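Local structure of 432aa long hypothetical deoxyribodipyrimidine photolyase (Sulfolobus tokodaii, 2E0I) at residues N199-F202 and R203-D206; E239-R242 and E243-R247. The protein probably repairs cyclobutane pyrimidine dimers in DNA with light, using one bound FAD for catalysis and a second, by implication, as light-harvesting cofactor. One frame throughout, in Å; residues are numbered along the deposited sequence.

How the interactions relate
Both interactions are local and touch the same FAD, but they differ in burial and chemistry. Interaction 1 is a surface turn in the loop between helices 189-196 and 217-221, held by i to i+3 backbone bonds and by an arginine lying over an aromatic ring. Interaction 2 is buried on helix 238-256, where i to i+4 bonds and apolar pairs prevail. Charge joins them: Arg205 NH1 meets Glu243 OE2 at 2.7 Å, though the placing of OE2 is less certain, and Arg205 NH2 meets Glu239 OE2 at 3.0 Å. The Phe202 ring adds an apolar contact, with its CE2 3.4 Å from Phe240 CA. Loop and helix thus approach the diphosphate and adenosine parts of the cofactor together.

Interaction 1: N199-F202 and R203-D206; sequences NVDF and RRRD. With FAD (flavin-adenine dinucleotide), chain E.
Phe202 holds its ring anti to the backbone N (chi1 -152°), while Arg205 sets CG between its own backbone N and carbonyl carbon (chi1 78°) and then bends at chi3; the two torsions together bring the arginine over the phenylalanine. The setting is a 3-10 turn, recognised by two successive i to i+3 bonds: Arg204 N donates to Asp201 O at 2.9 Å and Arg205 N to Phe202 O at 3.1 Å. At the start of the turn Arg203 N makes a weak bond of 3.4 Å to Asp201 OD1, in the manner of an Asx turn.

Over the ring the evidence is for a mixed contact. Arg205 NE lies over the centre of the Phe202 ring, 3.1 Å above its plane, with CD and CZ on the same face. Arg205 CD lies 3.7 Å from the centroid of the Phe202 ring, a CH-pi contact, and Arg205 CZ lies 4.2 Å from the same centroid, a cation-pi contact. The guanidinium is not laid flat, its plane standing 57° from that of the ring. Its NH1 and NH2 continue to Glu243 and Glu239 of helix 238-256, which probably fixes its rotation. With an alanine in place of this phenylalanine, Arg205 would probably lose the face beneath CD, NE and CZ, and a gap would open beside the cofactor's diphosphate. At the ring's far rim, Phe202 CE1 comes 3.5 Å from O2A of FAD.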
ATOM      1  N   ASN A 199      19.562  -8.276  -6.985  1.00 30.55           N
ATOM      2  CA  ASN A 199      20.391  -7.133  -7.323  1.00 32.94           C
ATOM      3  C   ASN A 199      19.874  -6.567  -8.642  1.00 33.37           C
ATOM      4  O   ASN A 199      19.981  -7.193  -9.689  1.00 34.63           O
ATOM      5  CB  ASN A 199      21.865  -7.551  -7.401  1.00 33.89           C
ATOM      6  CG  ASN A 199      22.405  -8.048  -6.047  1.00 37.07           C
ATOM      7  OD1 ASN A 199      22.380  -7.324  -5.044  1.00 38.09           O
ATOM      8  ND2 ASN A 199      22.887  -9.289  -6.018  1.00 37.80           N
ATOM      9  N   VAL A 200      19.291  -5.379  -8.567  1.00 33.20           N
ATOM     10  CA  VAL A 200      18.722  -4.724  -9.726  1.00 34.35           C
ATOM     11  C   VAL A 200      19.390  -3.385  -9.979  1.00 35.43           C
ATOM     12  O   VAL A 200      20.094  -2.869  -9.112  1.00 36.48           O
ATOM     13  CB  VAL A 200      17.213  -4.457  -9.504  1.00 35.20           C
ATOM     14  CG1 VAL A 200      16.494  -5.764  -9.225  1.00 35.74           C
ATOM     15  CG2 VAL A 200      17.014  -3.478  -8.336  1.00 32.13           C
ATOM     16  N   ASP A 201      19.163  -2.822 -11.162  1.00 35.76           N
ATOM     17  CA  ASP A 201      19.707  -1.513 -11.480  1.00 36.69           C
ATOM     18  C   ASP A 201      18.595  -0.509 -11.160  1.00 35.88           C
ATOM     19  O   ASP A 201      17.811  -0.128 -12.029  1.00 35.93           O
ATOM     20  CB  ASP A 201      20.091  -1.429 -12.958  1.00 39.55           C
ATOM     21  CG  ASP A 201      20.881  -0.152 -13.293  1.00 43.29           C
ATOM     22  OD1 ASP A 201      21.112   0.688 -12.381  1.00 42.37           O
ATOM     23  OD2 ASP A 201      21.272   0.002 -14.478  1.00 45.24           O
ATOM     24  N   PHE A 202      18.535  -0.096  -9.899  1.00 34.98           N
ATOM     25  CA  PHE A 202      17.521   0.835  -9.425  1.00 34.84           C
ATOM     26  C   PHE A 202      17.490   2.123 -10.234  1.00 36.03           C
ATOM     27  O   PHE A 202      16.501   2.848 -10.247  1.00 36.37           O
ATOM     28  CB  PHE A 202      17.766   1.136  -7.954  1.00 32.96           C
ATOM     29  CG  PHE A 202      16.530   1.492  -7.206  1.00 31.67           C
ATOM     30  CD1 PHE A 202      15.397   0.691  -7.303  1.00 29.99           C
ATOM     31  CD2 PHE A 202      16.495   2.617  -6.391  1.00 30.84           C
ATOM     32  CE1 PHE A 202      14.251   1.001  -6.603  1.00 28.99           C
ATOM     33  CE2 PHE A 202      15.347   2.938  -5.684  1.00 30.39           C
ATOM     34  CZ  PHE A 202      14.222   2.125  -5.792  1.00 29.55           C
ATOM     35  N   ARG A 203      18.597   2.394 -10.904  1.00 38.06           N
ATOM     36  CA  ARG A 203      18.739   3.555 -11.762  1.00 39.81           C
ATOM     37  C   ARG A 203      17.697   3.535 -12.866  1.00 38.41           C
ATOM     38  O   ARG A 203      17.122   4.553 -13.209  1.00 38.78           O
ATOM     39  CB  ARG A 203      20.124   3.535 -12.393  1.00 44.38           C
ATOM     40  CG  ARG A 203      21.196   4.081 -11.503  1.00 51.37           C
ATOM     41  CD  ARG A 203      21.256   5.564 -11.726  1.00 56.84           C
ATOM     42  NE  ARG A 203      21.469   5.828 -13.148  1.00 60.97           N
ATOM     43  CZ  ARG A 203      21.256   7.002 -13.734  1.00 63.67           C
ATOM     44  NH1 ARG A 203      20.815   8.039 -13.019  1.00 64.20           N
ATOM     45  NH2 ARG A 203      21.490   7.139 -15.037  1.00 63.93           N
ATOM     46  N   ARG A 204      17.462   2.363 -13.428  1.00 37.70           N
ATOM     47  CA  ARG A 204      16.500   2.232 -14.506  1.00 38.02           C
ATOM     48  C   ARG A 204      15.161   1.700 -14.004  1.00 36.75           C
ATOM     49  O   ARG A 204      14.451   0.984 -14.714  1.00 35.19           O
ATOM     50  CB  ARG A 204      17.077   1.309 -15.581  1.00 38.88           C
ATOM     51  CG  ARG A 204      18.362   1.838 -16.203  1.00 39.57           C
ATOM     52  CD  ARG A 204      18.832   0.958 -17.349  1.00 40.32           C
ATOM     53  NE  ARG A 204      17.869   0.895 -18.449  1.00 41.47           N
ATOM     54  CZ  ARG A 204      17.522   1.930 -19.213  1.00 42.99           C
ATOM     55  NH1 ARG A 204      18.056   3.127 -19.008  1.00 43.18           N
ATOM     56  NH2 ARG A 204      16.640   1.771 -20.190  1.00 43.18           N
ATOM     57  N   ARG A 205      14.810   2.077 -12.781  1.00 35.82           N
ATOM     58  CA  ARG A 205      13.575   1.603 -12.182  1.00 35.33           C
ATOM     59  C   ARG A 205      12.318   2.118 -12.868  1.00 35.54           C
ATOM     60  O   ARG A 205      11.221   1.653 -12.570  1.00 36.80           O
ATOM     61  CB  ARG A 205      13.543   1.958 -10.692  1.00 34.06           C
ATOM     62  CG  ARG A 205      13.198   3.400 -10.373  1.00 33.96           C
ATOM     63  CD  ARG A 205      13.133   3.618  -8.865  1.00 34.56           C
ATOM     64  NE  ARG A 205      14.370   4.203  -8.368  1.00 36.86           N
ATOM     65  CZ  ARG A 205      14.635   5.506  -8.371  1.00 37.03           C
ATOM     66  NH1 ARG A 205      13.743   6.365  -8.833  1.00 38.76           N
ATOM     67  NH2 ARG A 205      15.802   5.951  -7.935  1.00 38.39           N
ATOM     68  N   ASP A 206      12.468   3.060 -13.789  1.00 35.85           N
ATOM     69  CA  ASP A 206      11.314   3.626 -14.484  1.00 36.16           C
ATOM     70  C   ASP A 206      10.847   2.785 -15.655  1.00 36.03           C
ATOM     71  O   ASP A 206       9.690   2.851 -16.044  1.00 36.60           O
ATOM     72  CB  ASP A 206      11.633   5.029 -14.992  1.00 38.36           C
ATOM     73  CG  ASP A 206      11.800   6.034 -13.869  1.00 41.58           C
ATOM     74  OD1 ASP A 206      10.768   6.491 -13.326  1.00 42.64           O
ATOM     75  OD2 ASP A 206      12.964   6.357 -13.523  1.00 43.20           O
TER
HETATM   76  PA  FAD E1100      10.467   0.182  -6.176  1.00 29.54           P
HETATM   77  O1A FAD E1100      11.254  -1.058  -6.364  1.00 31.28           O
HETATM   78  O2A FAD E1100      10.818   1.505  -6.735  1.00 31.16           O
HETATM   79  O5B FAD E1100      10.946   0.424  -4.658  1.00 31.26           O
HETATM   80  C5B FAD E1100      10.955   1.727  -4.069  1.00 32.36           C
HETATM   81  C4B FAD E1100      10.399   1.660  -2.645  1.00 34.14           C
HETATM   82  O4B FAD E1100      10.379   2.958  -2.028  1.00 35.85           O
HETATM   83  C3B FAD E1100       8.953   1.161  -2.683  1.00 34.99           C
HETATM   84  O3B FAD E1100       8.951  -0.251  -2.456  1.00 33.17           O
HETATM   85  C2B FAD E1100       8.384   1.852  -1.446  1.00 35.21           C
HETATM   86  O2B FAD E1100       8.855   1.197  -0.267  1.00 38.01           O
HETATM   87  C1B FAD E1100       9.038   3.227  -1.582  1.00 35.68           C
HETATM   88  N9A FAD E1100       8.349   4.071  -2.587  1.00 34.64           N
HETATM   89  C8A FAD E1100       8.694   4.243  -3.862  1.00 33.40           C
HETATM   90  N7A FAD E1100       7.892   5.146  -4.424  1.00 33.44           N
HETATM   91  C5A FAD E1100       7.025   5.551  -3.501  1.00 33.54           C
HETATM   92  C6A FAD E1100       5.967   6.454  -3.479  1.00 32.04           C
HETATM   93  N6A FAD E1100       5.651   7.162  -4.559  1.00 30.60           N
HETATM   94  N1A FAD E1100       5.268   6.612  -2.345  1.00 31.20           N
HETATM   95  C2A FAD E1100       5.565   5.933  -1.250  1.00 30.40           C
HETATM   96  N3A FAD E1100       6.567   5.071  -1.233  1.00 30.27           N
HETATM   97  C4A FAD E1100       7.309   4.860  -2.331  1.00 33.30           C
HETATM   98  N1  FAD E1100       2.696   2.212  -2.647  1.00 23.25           N
HETATM   99  C2  FAD E1100       2.134   1.347  -1.699  1.00 24.48           C
HETATM  100  O2  FAD E1100       2.849   0.624  -1.009  1.00 25.23           O
HETATM  101  N3  FAD E1100       0.742   1.263  -1.569  1.00 26.07           N
HETATM  102  C4  FAD E1100      -0.076   2.040  -2.398  1.00 24.57           C
HETATM  103  O4  FAD E1100      -1.296   2.009  -2.245  1.00 23.75           O
HETATM  104  C4X FAD E1100       0.488   2.884  -3.349  1.00 24.01           C
HETATM  105  N5  FAD E1100      -0.345   3.586  -4.227  1.00 24.96           N
HETATM  106  C5X FAD E1100       0.206   4.456  -5.177  1.00 24.55           C
HETATM  107  C6  FAD E1100      -0.644   5.156  -6.028  1.00 22.01           C
HETATM  108  C7  FAD E1100      -0.113   6.050  -6.952  1.00 23.91           C
HETATM  109  C7M FAD E1100      -1.072   6.829  -7.855  1.00 24.69           C
HETATM  110  C8  FAD E1100       1.267   6.234  -7.027  1.00 22.82           C
HETATM  111  C8M FAD E1100       1.879   7.231  -8.014  1.00 23.13           C
HETATM  112  C9  FAD E1100       2.108   5.527  -6.173  1.00 23.48           C
HETATM  113  C9A FAD E1100       1.587   4.638  -5.236  1.00 25.13           C
HETATM  114  N10 FAD E1100       2.424   3.933  -4.352  1.00 24.65           N
HETATM  115  C10 FAD E1100       1.872   2.982  -3.479  1.00 23.77           C
HETATM  116  C1' FAD E1100       3.892   4.162  -4.367  1.00 22.81           C
HETATM  117  C2' FAD E1100       4.750   3.282  -5.281  1.00 24.46           C
HETATM  118  O2' FAD E1100       4.255   3.320  -6.621  1.00 24.04           O
HETATM  119  C3' FAD E1100       4.834   1.834  -4.791  1.00 26.29           C
HETATM  120  O3' FAD E1100       5.283   1.819  -3.433  1.00 28.37           O
HETATM  121  C4' FAD E1100       5.818   1.019  -5.634  1.00 26.48           C
HETATM  122  O4' FAD E1100       5.433   1.051  -7.011  1.00 26.67           O
HETATM  123  C5' FAD E1100       5.875  -0.435  -5.160  1.00 27.16           C
HETATM  124  O5' FAD E1100       6.717  -1.223  -6.008  1.00 28.99           O
HETATM  125  P   FAD E1100       8.260  -1.502  -5.642  1.00 27.24           P
HETATM  126  O1P FAD E1100       8.318  -1.977  -4.242  1.00 28.14           O
HETATM  127  O2P FAD E1100       8.807  -2.378  -6.702  1.00 28.17           O
HETATM  128  O3P FAD E1100       8.933  -0.039  -5.728  1.00 30.28           O

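Interaction 2: E239-R242 and E243-R247. With FAD (flavin-adenine dinucleotide), chain E.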
ATOM      1  N   GLU A 239      19.387   6.084  -3.293  1.00 39.79           N
ATOM      2  CA  GLU A 239      18.125   6.178  -4.032  1.00 39.08           C
ATOM      3  C   GLU A 239      17.000   5.368  -3.391  1.00 36.72           C
ATOM      4  O   GLU A 239      15.871   5.852  -3.240  1.00 36.58           O
ATOM      5  CB  GLU A 239      18.309   5.692  -5.468  1.00 42.22           C
ATOM      6  CG  GLU A 239      19.189   6.556  -6.350  1.00 47.19           C
ATOM      7  CD  GLU A 239      18.623   7.948  -6.558  1.00 50.74           C
ATOM      8  OE1 GLU A 239      18.942   8.851  -5.751  1.00 52.50           O
ATOM      9  OE2 GLU A 239      17.850   8.134  -7.525  1.00 53.04           O
ATOM     10  N   PHE A 240      17.315   4.129  -3.031  1.00 33.44           N
ATOM     11  CA  PHE A 240      16.341   3.242  -2.418  1.00 31.02           C
ATOM     12  C   PHE A 240      15.957   3.713  -1.023  1.00 30.80           C
ATOM     13  O   PHE A 240      14.777   3.687  -0.652  1.00 30.57           O
ATOM     14  CB  PHE A 240      16.903   1.828  -2.342  1.00 29.38           C
ATOM     15  CG  PHE A 240      15.992   0.851  -1.665  1.00 27.51           C
ATOM     16  CD1 PHE A 240      14.969   0.233  -2.371  1.00 25.90           C
ATOM     17  CD2 PHE A 240      16.149   0.561  -0.307  1.00 28.17           C
ATOM     18  CE1 PHE A 240      14.118  -0.655  -1.745  1.00 25.07           C
ATOM     19  CE2 PHE A 240      15.301  -0.329   0.336  1.00 26.70           C
ATOM     20  CZ  PHE A 240      14.282  -0.939  -0.385  1.00 27.15           C
ATOM     21  N   VAL A 241      16.949   4.136  -0.247  1.00 30.04           N
ATOM     22  CA  VAL A 241      16.679   4.613   1.104  1.00 29.75           C
ATOM     23  C   VAL A 241      15.824   5.891   1.100  1.00 30.34           C
ATOM     24  O   VAL A 241      14.949   6.059   1.951  1.00 29.91           O
ATOM     25  CB  VAL A 241      17.985   4.869   1.886  1.00 27.90           C
ATOM     26  CG1 VAL A 241      17.674   5.422   3.259  1.00 27.68           C
ATOM     27  CG2 VAL A 241      18.748   3.579   2.035  1.00 28.30           C
ATOM     28  N   ARG A 242      16.055   6.787   0.144  1.00 31.01           N
ATOM     29  CA  ARG A 242      15.267   8.008   0.107  1.00 32.04           C
ATOM     30  C   ARG A 242      13.827   7.647  -0.227  1.00 31.65           C
ATOM     31  O   ARG A 242      12.890   8.223   0.329  1.00 31.94           O
ATOM     32  CB  ARG A 242      15.803   8.992  -0.935  1.00 34.13           C
ATOM     33  CG  ARG A 242      15.395  10.448  -0.679  1.00 37.31           C
ATOM     34  CD  ARG A 242      15.756  11.352  -1.850  1.00 41.08           C
ATOM     35  NE  ARG A 242      15.078  10.899  -3.051  1.00 46.43           N
ATOM     36  CZ  ARG A 242      15.642  10.305  -4.101  1.00 49.00           C
ATOM     37  NH1 ARG A 242      14.869   9.934  -5.117  1.00 50.81           N
ATOM     38  NH2 ARG A 242      16.953  10.103  -4.166  1.00 49.80           N
ATOM     39  N   GLU A 243      13.642   6.692  -1.128  1.00 30.18           N
ATOM     40  CA  GLU A 243      12.290   6.317  -1.485  1.00 30.30           C
ATOM     41  C   GLU A 243      11.596   5.580  -0.352  1.00 27.46           C
ATOM     42  O   GLU A 243      10.382   5.633  -0.209  1.00 27.03           O
ATOM     43  CB  GLU A 243      12.286   5.518  -2.795  1.00 32.88           C
ATOM     44  CG  GLU A 243      12.090   6.454  -4.001  1.00 38.93           C
ATOM     45  CD  GLU A 243      12.242   5.781  -5.355  1.00 42.64           C
ATOM     46  OE1 GLU A 243      11.651   4.687  -5.561  1.00 44.16           O
ATOM     47  OE2 GLU A 243      12.948   6.366  -6.218  1.00 42.95           O
ATOM     48  N   LEU A 244      12.373   4.916   0.483  1.00 25.59           N
ATOM     49  CA  LEU A 244      11.805   4.204   1.613  1.00 23.63           C
ATOM     50  C   LEU A 244      11.184   5.238   2.543  1.00 23.43           C
ATOM     51  O   LEU A 244      10.153   4.997   3.173  1.00 24.35           O
ATOM     52  CB  LEU A 244      12.906   3.447   2.347  1.00 22.31           C
ATOM     53  CG  LEU A 244      12.541   2.108   2.972  1.00 22.07           C
ATOM     54  CD1 LEU A 244      11.895   1.198   1.931  1.00 21.98           C
ATOM     55  CD2 LEU A 244      13.804   1.471   3.503  1.00 23.40           C
ATOM     56  N   TYR A 245      11.823   6.400   2.621  1.00 23.85           N
ATOM     57  CA  TYR A 245      11.359   7.485   3.477  1.00 21.99           C
ATOM     58  C   TYR A 245      10.056   8.095   2.974  1.00 21.68           C
ATOM     59  O   TYR A 245       9.385   8.811   3.713  1.00 22.20           O
ATOM     60  CB  TYR A 245      12.453   8.559   3.611  1.00 19.81           C
ATOM     61  CG  TYR A 245      13.418   8.310   4.760  1.00 19.71           C
ATOM     62  CD1 TYR A 245      13.025   8.520   6.078  1.00 18.55           C
ATOM     63  CD2 TYR A 245      14.717   7.833   4.528  1.00 20.27           C
ATOM     64  CE1 TYR A 245      13.886   8.263   7.144  1.00 19.98           C
ATOM     65  CE2 TYR A 245      15.598   7.569   5.585  1.00 20.03           C
ATOM     66  CZ  TYR A 245      15.173   7.783   6.898  1.00 22.64           C
ATOM     67  OH  TYR A 245      16.009   7.496   7.974  1.00 23.00           O
ATOM     68  N   TRP A 246       9.684   7.815   1.729  1.00 21.57           N
ATOM     69  CA  TRP A 246       8.430   8.354   1.213  1.00 23.12           C
ATOM     70  C   TRP A 246       7.234   7.688   1.872  1.00 23.04           C
ATOM     71  O   TRP A 246       6.132   8.234   1.878  1.00 23.14           O
ATOM     72  CB  TRP A 246       8.326   8.190  -0.296  1.00 25.17           C
ATOM     73  CG  TRP A 246       8.887   9.353  -1.052  1.00 27.73           C
ATOM     74  CD1 TRP A 246      10.121   9.444  -1.613  1.00 28.76           C
ATOM     75  CD2 TRP A 246       8.228  10.592  -1.330  1.00 27.74           C
ATOM     76  NE1 TRP A 246      10.273  10.661  -2.229  1.00 29.67           N
ATOM     77  CE2 TRP A 246       9.123  11.384  -2.070  1.00 28.41           C
ATOM     78  CE3 TRP A 246       6.967  11.108  -1.025  1.00 27.86           C
ATOM     79  CZ2 TRP A 246       8.799  12.667  -2.514  1.00 28.43           C
ATOM     80  CZ3 TRP A 246       6.645  12.385  -1.468  1.00 28.25           C
ATOM     81  CH2 TRP A 246       7.557  13.148  -2.204  1.00 26.84           C
ATOM     82  N   ARG A 247       7.456   6.500   2.422  1.00 22.48           N
ATOM     83  CA  ARG A 247       6.409   5.785   3.119  1.00 22.80           C
ATOM     84  C   ARG A 247       6.089   6.505   4.414  1.00 24.45           C
ATOM     85  O   ARG A 247       4.924   6.709   4.757  1.00 24.64           O
ATOM     86  CB  ARG A 247       6.869   4.389   3.471  1.00 23.39           C
ATOM     87  CG  ARG A 247       7.017   3.490   2.313  1.00 23.26           C
ATOM     88  CD  ARG A 247       6.629   2.112   2.747  1.00 21.79           C
ATOM     89  NE  ARG A 247       6.037   1.446   1.611  1.00 22.53           N
ATOM     90  CZ  ARG A 247       4.846   0.862   1.564  1.00 21.16           C
ATOM     91  NH1 ARG A 247       4.007   0.800   2.593  1.00 22.03           N
ATOM     92  NH2 ARG A 247       4.493   0.349   0.421  1.00 24.28           N
TER
HETATM   93  PA  FAD E1100      10.467   0.182  -6.176  1.00 29.54           P
HETATM   94  O1A FAD E1100      11.254  -1.058  -6.364  1.00 31.28           O
HETATM   95  O2A FAD E1100      10.818   1.505  -6.735  1.00 31.16           O
HETATM   96  O5B FAD E1100      10.946   0.424  -4.658  1.00 31.26           O
HETATM   97  C5B FAD E1100      10.955   1.727  -4.069  1.00 32.36           C
HETATM   98  C4B FAD E1100      10.399   1.660  -2.645  1.00 34.14           C
HETATM   99  O4B FAD E1100      10.379   2.958  -2.028  1.00 35.85           O
HETATM  100  C3B FAD E1100       8.953   1.161  -2.683  1.00 34.99           C
HETATM  101  O3B FAD E1100       8.951  -0.251  -2.456  1.00 33.17           O
HETATM  102  C2B FAD E1100       8.384   1.852  -1.446  1.00 35.21           C
HETATM  103  O2B FAD E1100       8.855   1.197  -0.267  1.00 38.01           O
HETATM  104  C1B FAD E1100       9.038   3.227  -1.582  1.00 35.68           C
HETATM  105  N9A FAD E1100       8.349   4.071  -2.587  1.00 34.64           N
HETATM  106  C8A FAD E1100       8.694   4.243  -3.862  1.00 33.40           C
HETATM  107  N7A FAD E1100       7.892   5.146  -4.424  1.00 33.44           N
HETATM  108  C5A FAD E1100       7.025   5.551  -3.501  1.00 33.54           C
HETATM  109  C6A FAD E1100       5.967   6.454  -3.479  1.00 32.04           C
HETATM  110  N6A FAD E1100       5.651   7.162  -4.559  1.00 30.60           N
HETATM  111  N1A FAD E1100       5.268   6.612  -2.345  1.00 31.20           N
HETATM  112  C2A FAD E1100       5.565   5.933  -1.250  1.00 30.40           C
HETATM  113  N3A FAD E1100       6.567   5.071  -1.233  1.00 30.27           N
HETATM  114  C4A FAD E1100       7.309   4.860  -2.331  1.00 33.30           C
HETATM  115  N1  FAD E1100       2.696   2.212  -2.647  1.00 23.25           N
HETATM  116  C2  FAD E1100       2.134   1.347  -1.699  1.00 24.48           C
HETATM  117  O2  FAD E1100       2.849   0.624  -1.009  1.00 25.23           O
HETATM  118  N3  FAD E1100       0.742   1.263  -1.569  1.00 26.07           N
HETATM  119  C4  FAD E1100      -0.076   2.040  -2.398  1.00 24.57           C
HETATM  120  O4  FAD E1100      -1.296   2.009  -2.245  1.00 23.75           O
HETATM  121  C4X FAD E1100       0.488   2.884  -3.349  1.00 24.01           C
HETATM  122  N5  FAD E1100      -0.345   3.586  -4.227  1.00 24.96           N
HETATM  123  C5X FAD E1100       0.206   4.456  -5.177  1.00 24.55           C
HETATM  124  C6  FAD E1100      -0.644   5.156  -6.028  1.00 22.01           C
HETATM  125  C7  FAD E1100      -0.113   6.050  -6.952  1.00 23.91           C
HETATM  126  C7M FAD E1100      -1.072   6.829  -7.855  1.00 24.69           C
HETATM  127  C8  FAD E1100       1.267   6.234  -7.027  1.00 22.82           C
HETATM  128  C8M FAD E1100       1.879   7.231  -8.014  1.00 23.13           C
HETATM  129  C9  FAD E1100       2.108   5.527  -6.173  1.00 23.48           C
HETATM  130  C9A FAD E1100       1.587   4.638  -5.236  1.00 25.13           C
HETATM  131  N10 FAD E1100       2.424   3.933  -4.352  1.00 24.65           N
HETATM  132  C10 FAD E1100       1.872   2.982  -3.479  1.00 23.77           C
HETATM  133  C1' FAD E1100       3.892   4.162  -4.367  1.00 22.81           C
HETATM  134  C2' FAD E1100       4.750   3.282  -5.281  1.00 24.46           C
HETATM  135  O2' FAD E1100       4.255   3.320  -6.621  1.00 24.04           O
HETATM  136  C3' FAD E1100       4.834   1.834  -4.791  1.00 26.29           C
HETATM  137  O3' FAD E1100       5.283   1.819  -3.433  1.00 28.37           O
HETATM  138  C4' FAD E1100       5.818   1.019  -5.634  1.00 26.48           C
HETATM  139  O4' FAD E1100       5.433   1.051  -7.011  1.00 26.67           O
HETATM  140  C5' FAD E1100       5.875  -0.435  -5.160  1.00 27.16           C
HETATM  141  O5' FAD E1100       6.717  -1.223  -6.008  1.00 28.99           O
HETATM  142  P   FAD E1100       8.260  -1.502  -5.642  1.00 27.24           P
HETATM  143  O1P FAD E1100       8.318  -1.977  -4.242  1.00 28.14           O
HETATM  144  O2P FAD E1100       8.807  -2.378  -6.702  1.00 28.17           O
HETATM  145  O3P FAD E1100       8.933  -0.039  -5.728  1.00 30.28           O
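Glu243 and Glu239 lie one helical turn apart, and the side chain of Glu243 runs from the backbone of the earlier turn to the cofactor. Its CB is shared between the two, 3.6 Å from Glu239 O and 3.3 Å from the ribose oxygen O4B of FAD. CG still lies near Glu239 O and begins to approach C8A of the adenine. From there the chain is extended (chi2 173°), carrying CD alongside C8A and placing Glu243 OE1 3.4 Å from FAD C5B. The other oxygen, OE2, less surely placed, is directed at its salt-bridge partner, Arg205 of the loop between helices 189-196 and 217-221.

The backbone beneath is regular at first: the N atoms of Glu243, Leu244 and Tyr245 bond to the O atoms of Glu239, Phe240 and Val241. A kink follows, where Trp246 N and Arg247 N turn to Glu243 O and Leu244 O, three residues back. Two apolar pairs follow the i to i+4 spacing. Phe240 CE2 meets Leu244 CD2 at 3.9 Å, the side chains crossing at a slant, whereas Val241 CG1 lies 3.8 Å from Tyr245 CE2 with both side chains pointing the same way. Arg242 NH2 forms a salt bridge of 2.8 Å to Glu239 OE1; the oxygen is in the guanidinium plane, but the donor stands 50° out of the carboxylate plane.

At the kink, Trp246 CB packs 3.7 Å from FAD C2A, and Arg247 NE makes a weak hydrogen bond to FAD O2B, a ribose hydroxyl, at 3.4 Å. A helix wall lined against adenine and ribose, with the adenine folded back beside the flavin, is characteristic of the helical FAD-binding domain of the photolyase/cryptochrome family.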